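PDB 4BPS: chorismatase from Streptomyces hygroscopicus, which hydrolyses chorismate to pyruvate and a dihydroxylated cyclohexadiene carboxylate, a step in the biosynthesis of the immunosuppressant polyketides FK506 and FK520. Local coordinates for residues A208-T211 against Y215-T218; T253-D258 against C263-D268; N139-I144 against L152-D157; G238-S243 against R272-E277. One frame throughout, in Å; residues are numbered along the deposited sequence. Where two conformers were deposited one is given.

How the interactions relate
Along the chain interaction 3 comes first, then interaction 1; interaction 4 opens next, and interaction 2 is nested inside the loop closed by interaction 4. Interactions 1 and 3 both touch the bound 3EB, each giving a tyrosine hydroxyl to one of its carboxylates; their centres lie about 19 Å apart, and the carbonyl of Thr-218 meets the guanidinium of Arg-156 between them. Interactions 2 and 4, about 19 Å apart between centres, pack different parts of helix 259-274 against its surroundings, the loop before it and strand 239-249. Interactions 3 and 4, about 27 Å apart between centres, lie on opposite sides of the chain's centre.

Interaction 1 (A208-T211 against Y215-T218). With 3EB (3-(2-carboxyethyl)benzoic acid), chain B.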
loop_
_atom_site.group_PDB
_atom_site.type_symbol
_atom_site.label_atom_id
_atom_site.label_comp_id
_atom_site.label_asym_id
_atom_site.label_seq_id
_atom_site.Cartn_x
_atom_site.Cartn_y
_atom_site.Cartn_z
ATOM N N ALA A 208 18.498 -3.372 -7.866
ATOM C CA ALA A 208 19.145 -4.436 -7.059
ATOM C C ALA A 208 18.123 -5.334 -6.363
ATOM O O ALA A 208 18.484 -6.070 -5.427
ATOM C CB ALA A 208 20.091 -3.811 -6.041
ATOM N N VAL A 209 16.865 -5.279 -6.815
ATOM C CA VAL A 209 15.812 -6.099 -6.216
ATOM C C VAL A 209 15.079 -6.791 -7.343
ATOM O O VAL A 209 14.717 -6.165 -8.346
ATOM C CB VAL A 209 14.856 -5.249 -5.342
ATOM C CG1 VAL A 209 13.668 -6.072 -4.855
ATOM C CG2 VAL A 209 15.625 -4.690 -4.128
ATOM N N LEU A 210 14.873 -8.093 -7.186
ATOM C CA LEU A 210 14.209 -8.868 -8.209
ATOM C C LEU A 210 12.731 -8.459 -8.313
ATOM O O LEU A 210 12.045 -8.293 -7.308
ATOM C CB LEU A 210 14.321 -10.355 -7.857
ATOM C CG LEU A 210 13.815 -11.361 -8.898
ATOM C CD1 LEU A 210 14.548 -11.252 -10.237
ATOM C CD2 LEU A 210 13.926 -12.772 -8.339
ATOM N N THR A 211 12.235 -8.339 -9.540
ATOM C CA THR A 211 10.811 -8.085 -9.773
ATOM C C THR A 211 9.971 -9.141 -9.071
ATOM O O THR A 211 10.244 -10.345 -9.195
ATOM C CB THR A 211 10.568 -8.068 -11.276
ATOM O OG1 THR A 211 11.248 -6.925 -11.813
ATOM C CG2 THR A 211 9.103 -7.972 -11.640
ATOM N N TYR A 215 9.933 -13.762 -8.550
ATOM C CA TYR A 215 10.478 -14.487 -7.420
ATOM C C TYR A 215 10.472 -15.998 -7.685
ATOM O O TYR A 215 9.544 -16.535 -8.286
ATOM C CB TYR A 215 9.684 -14.235 -6.147
ATOM C CG TYR A 215 9.920 -12.926 -5.393
ATOM C CD1 TYR A 215 10.776 -11.924 -5.867
ATOM C CD2 TYR A 215 9.275 -12.704 -4.193
ATOM C CE1 TYR A 215 10.951 -10.766 -5.145
ATOM C CE2 TYR A 215 9.423 -11.540 -3.468
ATOM C CZ TYR A 215 10.258 -10.562 -3.947
ATOM O OH TYR A 215 10.435 -9.354 -3.272
ATOM N N PRO A 216 11.470 -16.702 -7.141
ATOM C CA PRO A 216 11.538 -18.152 -7.334
ATOM C C PRO A 216 10.471 -18.864 -6.501
ATOM O O PRO A 216 9.823 -18.282 -5.618
ATOM C CB PRO A 216 12.950 -18.487 -6.845
ATOM C CG PRO A 216 13.245 -17.440 -5.812
ATOM C CD PRO A 216 12.613 -16.193 -6.357
ATOM N N THR A 217 10.321 -20.155 -6.753
ATOM C CA THR A 217 9.166 -20.849 -6.203
ATOM C C THR A 217 9.283 -21.126 -4.712
ATOM O O THR A 217 8.301 -21.521 -4.097
ATOM C CB THR A 217 8.875 -22.159 -6.950
ATOM O OG1 THR A 217 9.985 -23.039 -6.787
ATOM C CG2 THR A 217 8.603 -21.913 -8.430
ATOM N N THR A 218 10.453 -20.889 -4.126
ATOM C CA THR A 218 10.578 -20.908 -2.678
ATOM C C THR A 218 9.477 -20.092 -2.003
ATOM O O THR A 218 9.025 -20.450 -0.928
ATOM C CB THR A 218 11.930 -20.297 -2.260
ATOM O OG1 THR A 218 12.973 -20.751 -3.126
ATOM C CG2 THR A 218 12.232 -20.644 -0.819
HETATM C C 3EB B . 9.019 -7.885 -0.710
HETATM O O 3EB B . 8.677 -8.912 -1.305
HETATM C CA 3EB B . 8.569 -7.588 0.693
HETATM O OAB 3EB B . 2.578 -8.821 -1.514
HETATM O OAD 3EB B . 1.741 -6.815 -1.959
HETATM C CAE 3EB B . 6.319 -5.731 -0.186
HETATM C CAF 3EB B . 5.368 -4.986 -0.872
HETATM C CAG 3EB B . 6.089 -7.076 0.106
HETATM C CAH 3EB B . 4.173 -5.564 -1.265
HETATM C CAL 3EB B . 2.673 -7.577 -1.499
HETATM C CAM 3EB B . 4.888 -7.648 -0.315
HETATM C CAN 3EB B . 3.933 -6.911 -1.015
HETATM O OXT 3EB B . 9.831 -7.026 -1.228
HETATM C C2 3EB B . 7.076 -7.912 0.906
#
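Tyr-215 lays its ring beside Leu-210, whose CD2 methyl sits 4.1 Å from Tyr-215 CD1, the two side chains running past one another head to tail. The same methyl reaches the neighbouring proline, with Leu-210 CD2 4.2 Å from Pro-216 CD. The backbone takes part as well: Leu-210 O lies near the plane of the tyrosine ring at its edge, 3.5 Å from Tyr-215 CE1. Leu-210 carries CG anti to its own amide nitrogen (chi1 -173°), and this carries CD2 across to Tyr-215 and Pro-216. At the far end of the ring the hydroxyl donates a hydrogen bond to the ligand, Tyr-215 OH to 3EB O at 2.7 Å, and this oxygen lies in the plane of the ring.

Further out, Arg-228 bonds the tyrosine hydroxyl through NH2 and the ligand through NH1, and its NH2 also makes a weak bond to Leu-210 O. Pro-224, Arg-332 and Tyr-219 pack about Tyr-215, while Glu-205 takes the hydroxyl of Thr-211. The bonds to 3EB O and Arg-228 hold the Tyr-215 hydroxyl in place while Leu-210 lies against the CD1 side of the ring, in keeping with the tyrosine's established role in binding substrate.

Interaction 2 (T253-D258 against C263-D268); sequences TVHHGD and CEVALD
The imidazole of His-255 meets Val-265 with its edge: the CG2 methyl lies in the ring plane, 3.5 Å from His-255 CD2 and 3.6 Å from His-255 NE2. Contact is therefore made along one side of the ring, not over a face. Next to it along the chain, Val-254 adds an aliphatic touch, its CG2 standing 4.1 Å from Val-265 CG1, and the two valines lie roughly perpendicular. Val-265 divides its branches between the two partners. With chi1 at 171° its CG1 is anti to the amide nitrogen and turns to Val-254, while CG2, anti to the carbonyl carbon, serves His-255.

The backbone that presents the histidine is a type II turn from His-255 to Asp-258, closed by Asp-258 N to His-255 O at 3.0 Å. Gly-257 occupies the third position of that turn with positive phi. Asp-258 then stands at the N-cap of the helix, where its OD1 accepts from the backbone N of Gly-261.

This is a surface contact, joining helix 259-274 to the loop before it; Gln-262 also ties back to His-255 O. The valine pair rests on Leu-249 of strand 239-249, and Cys-263 and Ala-266 touch strand 337-343, with Cys-263 meeting helix 306-314 too.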
loop_
_atom_site.group_PDB
_atom_site.type_symbol
_atom_site.label_atom_id
_atom_site.label_comp_id
_atom_site.label_asym_id
_atom_site.label_seq_id
_atom_site.Cartn_x
_atom_site.Cartn_y
_atom_site.Cartn_z
ATOM N N THR A 253 15.930 -12.051 1.823
ATOM C CA THR A 253 16.000 -11.352 3.089
ATOM C C THR A 253 17.468 -11.221 3.474
ATOM O O THR A 253 18.218 -12.213 3.445
ATOM C CB THR A 253 15.259 -12.143 4.173
ATOM O OG1 THR A 253 13.886 -12.207 3.802
ATOM C CG2 THR A 253 15.420 -11.485 5.544
ATOM N N VAL A 254 17.884 -10.022 3.871
ATOM C CA VAL A 254 19.228 -9.802 4.400
ATOM C C VAL A 254 19.143 -9.363 5.867
ATOM O O VAL A 254 18.057 -9.115 6.391
ATOM C CB VAL A 254 20.054 -8.848 3.521
ATOM C CG1 VAL A 254 20.292 -9.475 2.148
ATOM C CG2 VAL A 254 19.421 -7.490 3.446
ATOM N N HIS A 255 20.289 -9.362 6.545
ATOM C CA HIS A 255 20.335 -8.931 7.952
ATOM C C HIS A 255 19.340 -9.716 8.814
ATOM O O HIS A 255 18.563 -9.156 9.594
ATOM C CB HIS A 255 20.159 -7.424 8.097
ATOM C CG HIS A 255 21.250 -6.635 7.450
ATOM N ND1 HIS A 255 22.572 -6.740 7.830
ATOM C CD2 HIS A 255 21.214 -5.722 6.453
ATOM C CE1 HIS A 255 23.298 -5.917 7.093
ATOM N NE2 HIS A 255 22.498 -5.284 6.255
ATOM N N HIS A 256 19.420 -11.045 8.735
ATOM C CA HIS A 256 18.570 -11.903 9.540
ATOM C C HIS A 256 18.678 -11.531 11.014
ATOM O O HIS A 256 19.778 -11.407 11.557
ATOM C CB HIS A 256 18.983 -13.376 9.334
ATOM C CG HIS A 256 17.964 -14.348 9.814
ATOM N ND1 HIS A 256 17.892 -14.773 11.126
ATOM C CD2 HIS A 256 16.997 -15.015 9.143
ATOM C CE1 HIS A 256 16.902 -15.645 11.242
ATOM N NE2 HIS A 256 16.347 -15.812 10.053
ATOM N N GLY A 257 17.539 -11.383 11.674
ATOM C CA GLY A 257 17.523 -11.136 13.109
ATOM C C GLY A 257 18.021 -9.767 13.521
ATOM O O GLY A 257 18.128 -9.512 14.722
ATOM N N ASP A 258 18.276 -8.869 12.560
ATOM C CA ASP A 258 18.957 -7.598 12.821
ATOM C C ASP A 258 18.056 -6.470 12.297
ATOM O O ASP A 258 18.125 -6.104 11.132
ATOM C CB ASP A 258 20.316 -7.653 12.107
ATOM C CG ASP A 258 21.018 -6.317 11.997
ATOM O OD1 ASP A 258 20.682 -5.370 12.746
ATOM O OD2 ASP A 258 21.965 -6.234 11.167
ATOM N N CYS A 263 16.360 -2.276 8.551
ATOM C CA CYS A 263 15.770 -0.949 8.376
ATOM C C CYS A 263 16.698 -0.084 7.491
ATOM O O CYS A 263 16.223 0.646 6.608
ATOM C CB CYS A 263 15.559 -0.316 9.739
ATOM S SG CYS A 263 14.569 1.208 9.682
ATOM N N GLU A 264 18.017 -0.181 7.723
ATOM C CA GLU A 264 18.968 0.574 6.900
ATOM C C GLU A 264 18.877 0.151 5.426
ATOM O O GLU A 264 18.898 1.006 4.537
ATOM C CB GLU A 264 20.385 0.401 7.429
ATOM C CG GLU A 264 20.631 1.025 8.806
ATOM C CD GLU A 264 20.780 2.545 8.810
ATOM O OE1 GLU A 264 20.643 3.172 7.754
ATOM O OE2 GLU A 264 21.016 3.118 9.893
ATOM N N VAL A 265 18.790 -1.154 5.158
ATOM C CA VAL A 265 18.683 -1.620 3.784
ATOM C C VAL A 265 17.333 -1.244 3.168
ATOM O O VAL A 265 17.251 -0.905 1.991
ATOM C CB VAL A 265 18.962 -3.135 3.677
ATOM C CG1 VAL A 265 18.640 -3.657 2.280
ATOM C CG2 VAL A 265 20.433 -3.392 4.015
ATOM N N ALA A 266 16.251 -1.304 3.950
ATOM C CA ALA A 266 14.947 -0.869 3.456
ATOM C C ALA A 266 15.024 0.587 3.011
ATOM O O ALA A 266 14.542 0.958 1.935
ATOM C CB ALA A 266 13.880 -1.056 4.530
ATOM N N LEU A 267 15.611 1.443 3.847
ATOM C CA LEU A 267 15.759 2.854 3.500
ATOM C C LEU A 267 16.685 3.021 2.289
ATOM O O LEU A 267 16.433 3.860 1.435
ATOM C CB LEU A 267 16.251 3.626 4.716
ATOM C CG LEU A 267 15.212 3.781 5.833
ATOM C CD1 LEU A 267 15.899 4.261 7.126
ATOM C CD2 LEU A 267 14.124 4.735 5.419
ATOM N N ASP A 268 17.772 2.237 2.229
ATOM C CA ASP A 268 18.635 2.256 1.048
ATOM C C ASP A 268 17.850 1.892 -0.210
ATOM O O ASP A 268 18.044 2.502 -1.264
ATOM C CB ASP A 268 19.790 1.253 1.158
ATOM C CG ASP A 268 20.820 1.592 2.205
ATOM O OD1 ASP A 268 20.857 2.723 2.718
ATOM O OD2 ASP A 268 21.621 0.661 2.492
#

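Interaction 3 (N139-I144 against L152-D157). With 3EB (3-(2-carboxyethyl)benzoic acid), chain B.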
loop_
_atom_site.group_PDB
_atom_site.type_symbol
_atom_site.label_atom_id
_atom_site.label_comp_id
_atom_site.label_asym_id
_atom_site.label_seq_id
_atom_site.Cartn_x
_atom_site.Cartn_y
_atom_site.Cartn_z
ATOM N N ASN A 139 -2.752 -4.126 0.912
ATOM C CA ASN A 139 -3.373 -5.356 1.402
ATOM C C ASN A 139 -2.993 -5.520 2.865
ATOM O O ASN A 139 -1.817 -5.697 3.194
ATOM C CB ASN A 139 -2.881 -6.579 0.611
ATOM C CG ASN A 139 -2.994 -6.380 -0.886
ATOM O OD1 ASN A 139 -4.063 -6.561 -1.452
ATOM N ND2 ASN A 139 -1.886 -5.979 -1.533
ATOM N N TYR A 140 -4.011 -5.441 3.724
ATOM C CA TYR A 140 -3.842 -5.602 5.180
ATOM C C TYR A 140 -4.389 -6.991 5.496
ATOM O O TYR A 140 -5.602 -7.211 5.424
ATOM C CB TYR A 140 -4.578 -4.503 5.930
ATOM C CG TYR A 140 -4.084 -3.108 5.551
ATOM C CD1 TYR A 140 -2.863 -2.643 6.033
ATOM C CD2 TYR A 140 -4.806 -2.275 4.706
ATOM C CE1 TYR A 140 -2.388 -1.396 5.712
ATOM C CE2 TYR A 140 -4.344 -1.012 4.369
ATOM C CZ TYR A 140 -3.132 -0.570 4.878
ATOM O OH TYR A 140 -2.618 0.661 4.594
ATOM N N VAL A 141 -3.478 -7.927 5.791
ATOM C CA VAL A 141 -3.761 -9.363 5.775
ATOM C C VAL A 141 -3.702 -9.894 7.197
ATOM O O VAL A 141 -2.617 -10.053 7.752
ATOM C CB VAL A 141 -2.743 -10.092 4.859
ATOM C CG1 VAL A 141 -3.014 -11.609 4.835
ATOM C CG2 VAL A 141 -2.766 -9.526 3.429
ATOM N N SER A 142 -4.860 -10.187 7.786
ATOM C CA SER A 142 -4.908 -10.727 9.126
ATOM C C SER A 142 -4.152 -12.061 9.235
ATOM O O SER A 142 -4.409 -13.004 8.490
ATOM C CB SER A 142 -6.338 -10.962 9.519
ATOM O OG SER A 142 -6.410 -11.535 10.806
ATOM N N GLY A 143 -3.212 -12.139 10.165
ATOM C CA GLY A 143 -2.490 -13.386 10.377
ATOM C C GLY A 143 -1.614 -13.751 9.192
ATOM O O GLY A 143 -1.555 -14.928 8.806
ATOM N N ILE A 144 -0.906 -12.773 8.635
ATOM C CA ILE A 144 -0.169 -12.976 7.398
ATOM C C ILE A 144 0.843 -14.132 7.463
ATOM O O ILE A 144 1.091 -14.775 6.437
ATOM C CB ILE A 144 0.509 -11.629 6.995
ATOM C CG1 ILE A 144 1.010 -11.634 5.547
ATOM C CG2 ILE A 144 1.621 -11.228 7.980
ATOM C CD1 ILE A 144 1.345 -10.218 5.048
ATOM N N LEU A 152 -1.418 -23.970 4.594
ATOM C CA LEU A 152 -0.576 -23.056 3.843
ATOM C C LEU A 152 -0.488 -21.708 4.536
ATOM O O LEU A 152 -1.490 -21.192 5.017
ATOM C CB LEU A 152 -1.174 -22.872 2.442
ATOM C CG LEU A 152 -0.379 -21.997 1.458
ATOM C CD1 LEU A 152 0.986 -22.610 1.121
ATOM C CD2 LEU A 152 -1.213 -21.753 0.214
ATOM N N GLU A 153 0.698 -21.105 4.542
ATOM C CA GLU A 153 0.848 -19.760 5.102
ATOM C C GLU A 153 -0.151 -18.798 4.469
ATOM O O GLU A 153 -0.298 -18.771 3.233
ATOM C CB GLU A 153 2.279 -19.250 4.881
ATOM C CG GLU A 153 2.583 -17.993 5.678
ATOM C CD GLU A 153 3.928 -17.350 5.347
ATOM O OE1 GLU A 153 4.481 -17.617 4.254
ATOM O OE2 GLU A 153 4.435 -16.603 6.207
ATOM N N VAL A 154 -0.787 -17.970 5.299
ATOM C CA VAL A 154 -1.785 -17.029 4.809
ATOM C C VAL A 154 -1.223 -16.127 3.698
ATOM O O VAL A 154 -1.896 -15.892 2.705
ATOM C CB VAL A 154 -2.416 -16.255 5.968
ATOM C CG1 VAL A 154 -3.205 -15.035 5.476
ATOM C CG2 VAL A 154 -3.352 -17.178 6.742
ATOM N N TYR A 155 -0.000 -15.608 3.839
ATOM C CA TYR A 155 0.508 -14.727 2.777
ATOM C C TYR A 155 0.530 -15.454 1.429
ATOM O O TYR A 155 0.232 -14.861 0.394
ATOM C CB TYR A 155 1.922 -14.253 3.098
ATOM C CG TYR A 155 2.485 -13.332 2.030
ATOM C CD1 TYR A 155 1.879 -12.109 1.726
ATOM C CD2 TYR A 155 3.598 -13.694 1.289
ATOM C CE1 TYR A 155 2.376 -11.291 0.744
ATOM C CE2 TYR A 155 4.127 -12.870 0.326
ATOM C CZ TYR A 155 3.510 -11.671 0.044
ATOM O OH TYR A 155 4.043 -10.870 -0.937
ATOM N N ARG A 156 0.926 -16.722 1.449
ATOM C CA ARG A 156 1.024 -17.504 0.221
ATOM C C ARG A 156 -0.370 -17.763 -0.363
ATOM O O ARG A 156 -0.563 -17.695 -1.585
ATOM C CB ARG A 156 1.774 -18.800 0.467
ATOM C CG ARG A 156 3.207 -18.556 0.886
ATOM C CD ARG A 156 3.866 -19.824 1.424
ATOM N NE ARG A 156 5.172 -19.511 2.010
ATOM C CZ ARG A 156 6.333 -19.660 1.384
ATOM N NH1 ARG A 156 6.387 -20.178 0.157
ATOM N NH2 ARG A 156 7.464 -19.323 1.993
ATOM N N ASP A 157 -1.338 -18.040 0.502
ATOM C CA ASP A 157 -2.740 -18.239 0.114
ATOM C C ASP A 157 -3.285 -16.957 -0.538
ATOM O O ASP A 157 -3.899 -16.981 -1.617
ATOM C CB ASP A 157 -3.468 -18.586 1.418
ATOM C CG ASP A 157 -4.924 -19.010 1.263
ATOM O OD1 ASP A 157 -5.342 -19.530 0.203
ATOM O OD2 ASP A 157 -5.618 -18.856 2.286
HETATM C C 3EB B . 9.019 -7.885 -0.710
HETATM O O 3EB B . 8.677 -8.912 -1.305
HETATM C CA 3EB B . 8.569 -7.588 0.693
HETATM O OAB 3EB B . 2.578 -8.821 -1.514
HETATM O OAD 3EB B . 1.741 -6.815 -1.959
HETATM C CAE 3EB B . 6.319 -5.731 -0.186
HETATM C CAF 3EB B . 5.368 -4.986 -0.872
HETATM C CAG 3EB B . 6.089 -7.076 0.106
HETATM C CAH 3EB B . 4.173 -5.564 -1.265
HETATM C CAL 3EB B . 2.673 -7.577 -1.499
HETATM C CAM 3EB B . 4.888 -7.648 -0.315
HETATM C CAN 3EB B . 3.933 -6.911 -1.015
HETATM O OXT 3EB B . 9.831 -7.026 -1.228
HETATM C C2 3EB B . 7.076 -7.912 0.906
#
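Val-141 and Val-154 make the tight apolar contact here, their CG1 methyls only 3.5 Å apart, closer than methyl carbons usually come. A second apolar pair joins Ile-144 to Tyr-155: the isoleucine runs alongside the tyrosine, pointing the same way, with Ile-144 CG1 3.7 Å from Tyr-155 CB. Carbonyl oxygens also take part: Gly-143 O comes within 3.2 Å of Val-154 CB.

One backbone hydrogen bond links the segments, Tyr-155 N to Ile-144 O at 2.9 Å; it is bent at hydrogen (136°) and the donor stands 15° off the carbonyl plane. Charge appears next to it, where Arg-156 NE and Glu-153 OE1 form a salt bridge of 3.0 Å. Arg-156 also reaches the carbonyls of Thr-218 and Gly-220, tying this helix start to the loop ahead of strand 229-232.

The ligand is met by Tyr-155, whose CG, anti to its amide nitrogen (chi1 -180°), sets the ring alongside Ile-144 with the hydroxyl at the ligand. That hydroxyl donates to 3EB OAB over 2.6 Å, with the acceptor in the ring plane, while Arg-162 provides another bond to the ligand. Strand 133-142, helix 154-169 and strand 178-184 form a beta-alpha-beta unit of this YjgF-like fold, and the first turn of its helix carries the substrate-binding tyrosine.

Interaction 4 (G238-S243 against R272-E277); sequences GRLFIS and RVIGAE
Ile-274 rests its CG2 methyl over the gap between Leu-240 and Ile-242 of strand 239-249, touching Leu-240 CD2 and Ile-242 CD1 at 3.6 Å each. The leucine methyl also reaches the branch point, with Leu-240 CD2 3.9 Å from Ile-274 CB. From the other partner the contact extends inward, since Ile-242 CG1 is 3.8 Å from Ile-274 CG2. The approaches differ: Ile-242 meets Ile-274 at about a right angle, whereas Leu-240 comes at a slant.

Torsions explain why CG2 does most of the touching. Ile-274 holds CG1 between its amide nitrogen and carbonyl carbon (chi1 72°), and CG2, set anti to the carbonyl carbon, is the branch that faces the strand. Leu-240 and Ile-242 are alternate residues and both send their CB toward segment 272-277, so they form one apolar surface. All three are buried.

Around the contact, Leu-240 packs on Trp-231 and Val-343, side chains of the two strands flanking its own, while Ile-274 also meets Val-293 from a loop. What results is aliphatic packing on one face of a sheet, with Ile-274, from the segment 272-277, laid on strand 239-249 of the mixed sheet, in the alpha/beta layering expected of the YjgF fold.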
loop_
_atom_site.group_PDB
_atom_site.type_symbol
_atom_site.label_atom_id
_atom_site.label_comp_id
_atom_site.label_asym_id
_atom_site.label_seq_id
_atom_site.Cartn_x
_atom_site.Cartn_y
_atom_site.Cartn_z
ATOM N N GLY A 238 2.317 15.541 -10.564
ATOM C CA GLY A 238 2.307 14.107 -10.356
ATOM C C GLY A 238 2.956 13.695 -9.051
ATOM O O GLY A 238 3.579 14.496 -8.356
ATOM N N ARG A 239 2.755 12.429 -8.722
ATOM C CA ARG A 239 3.126 11.881 -7.424
ATOM C C ARG A 239 3.978 10.649 -7.619
ATOM O O ARG A 239 3.815 9.907 -8.598
ATOM C CB ARG A 239 1.879 11.407 -6.660
ATOM C CG ARG A 239 0.723 12.388 -6.655
ATOM C CD ARG A 239 1.036 13.660 -5.888
ATOM N NE ARG A 239 -0.203 14.421 -5.711
ATOM C CZ ARG A 239 -0.270 15.731 -5.530
ATOM N NH1 ARG A 239 0.811 16.488 -5.457
ATOM N NH2 ARG A 239 -1.460 16.294 -5.400
ATOM N N LEU A 240 4.861 10.397 -6.664
ATOM C CA LEU A 240 5.634 9.159 -6.650
ATOM C C LEU A 240 5.232 8.338 -5.428
ATOM O O LEU A 240 5.531 8.709 -4.304
ATOM C CB LEU A 240 7.118 9.499 -6.617
ATOM C CG LEU A 240 8.094 8.323 -6.708
ATOM C CD1 LEU A 240 7.884 7.501 -7.970
ATOM C CD2 LEU A 240 9.514 8.909 -6.677
ATOM N N PHE A 241 4.518 7.239 -5.655
ATOM C CA PHE A 241 4.097 6.350 -4.574
ATOM C C PHE A 241 5.119 5.226 -4.431
ATOM O O PHE A 241 5.406 4.529 -5.416
ATOM C CB PHE A 241 2.737 5.734 -4.904
ATOM C CG PHE A 241 1.643 6.755 -5.094
ATOM C CD1 PHE A 241 1.303 7.627 -4.076
ATOM C CD2 PHE A 241 0.963 6.860 -6.294
ATOM C CE1 PHE A 241 0.290 8.580 -4.249
ATOM C CE2 PHE A 241 -0.054 7.805 -6.480
ATOM C CZ PHE A 241 -0.404 8.644 -5.449
ATOM N N ILE A 242 5.677 5.052 -3.229
ATOM C CA ILE A 242 6.696 4.039 -3.002
ATOM C C ILE A 242 6.039 2.864 -2.274
ATOM O O ILE A 242 5.336 3.056 -1.277
ATOM C CB ILE A 242 7.865 4.597 -2.187
ATOM C CG1 ILE A 242 8.410 5.901 -2.802
ATOM C CG2 ILE A 242 8.969 3.535 -2.086
ATOM C CD1 ILE A 242 9.119 6.775 -1.808
ATOM N N SER A 243 6.271 1.657 -2.772
ATOM C CA SER A 243 5.754 0.444 -2.129
ATOM C C SER A 243 6.281 0.299 -0.718
ATOM O O SER A 243 7.312 0.886 -0.366
ATOM C CB SER A 243 6.187 -0.769 -2.935
ATOM O OG SER A 243 5.512 -0.746 -4.173
ATOM N N ARG A 272 17.178 4.178 -3.484
ATOM C CA ARG A 272 17.594 3.758 -4.820
ATOM C C ARG A 272 16.435 3.882 -5.804
ATOM O O ARG A 272 16.617 4.332 -6.937
ATOM C CB ARG A 272 18.140 2.330 -4.815
ATOM C CG ARG A 272 18.872 2.022 -6.113
ATOM C CD ARG A 272 19.384 0.595 -6.220
ATOM N NE ARG A 272 20.162 0.289 -5.038
ATOM C CZ ARG A 272 19.717 -0.435 -4.024
ATOM N NH1 ARG A 272 20.467 -0.592 -2.946
ATOM N NH2 ARG A 272 18.525 -1.010 -4.074
ATOM N N VAL A 273 15.239 3.488 -5.384
ATOM C CA VAL A 273 14.085 3.477 -6.256
ATOM C C VAL A 273 13.753 4.881 -6.743
ATOM O O VAL A 273 13.368 5.089 -7.890
ATOM C CB VAL A 273 12.890 2.873 -5.503
ATOM C CG1 VAL A 273 11.588 3.181 -6.199
ATOM C CG2 VAL A 273 13.083 1.385 -5.379
ATOM N N ILE A 274 13.879 5.854 -5.835
ATOM C CA ILE A 274 13.491 7.242 -6.137
ATOM C C ILE A 274 14.649 8.116 -6.632
ATOM O O ILE A 274 14.444 9.302 -6.903
ATOM C CB ILE A 274 12.801 7.914 -4.915
ATOM C CG1 ILE A 274 13.829 8.224 -3.805
ATOM C CG2 ILE A 274 11.630 7.048 -4.441
ATOM C CD1 ILE A 274 13.245 8.855 -2.540
ATOM N N GLY A 275 15.840 7.543 -6.770
ATOM C CA GLY A 275 17.013 8.304 -7.155
ATOM C C GLY A 275 16.976 8.745 -8.598
ATOM O O GLY A 275 16.338 8.116 -9.435
ATOM N N ALA A 276 17.700 9.823 -8.876
ATOM C CA ALA A 276 17.708 10.464 -10.183
ATOM C C ALA A 276 17.923 9.484 -11.333
ATOM O O ALA A 276 17.179 9.542 -12.317
ATOM C CB ALA A 276 18.776 11.560 -10.227
ATOM N N GLU A 277 18.928 8.626 -11.236
ATOM C CA GLU A 277 19.246 7.804 -12.378
ATOM C C GLU A 277 18.224 6.690 -12.557
ATOM O O GLU A 277 17.907 6.347 -13.694
ATOM C CB GLU A 277 20.681 7.260 -12.276
ATOM C CG GLU A 277 21.129 6.375 -13.424
ATOM C CD GLU A 277 21.146 7.033 -14.775
ATOM O OE1 GLU A 277 21.080 8.271 -14.876
ATOM O OE2 GLU A 277 21.254 6.280 -15.774
#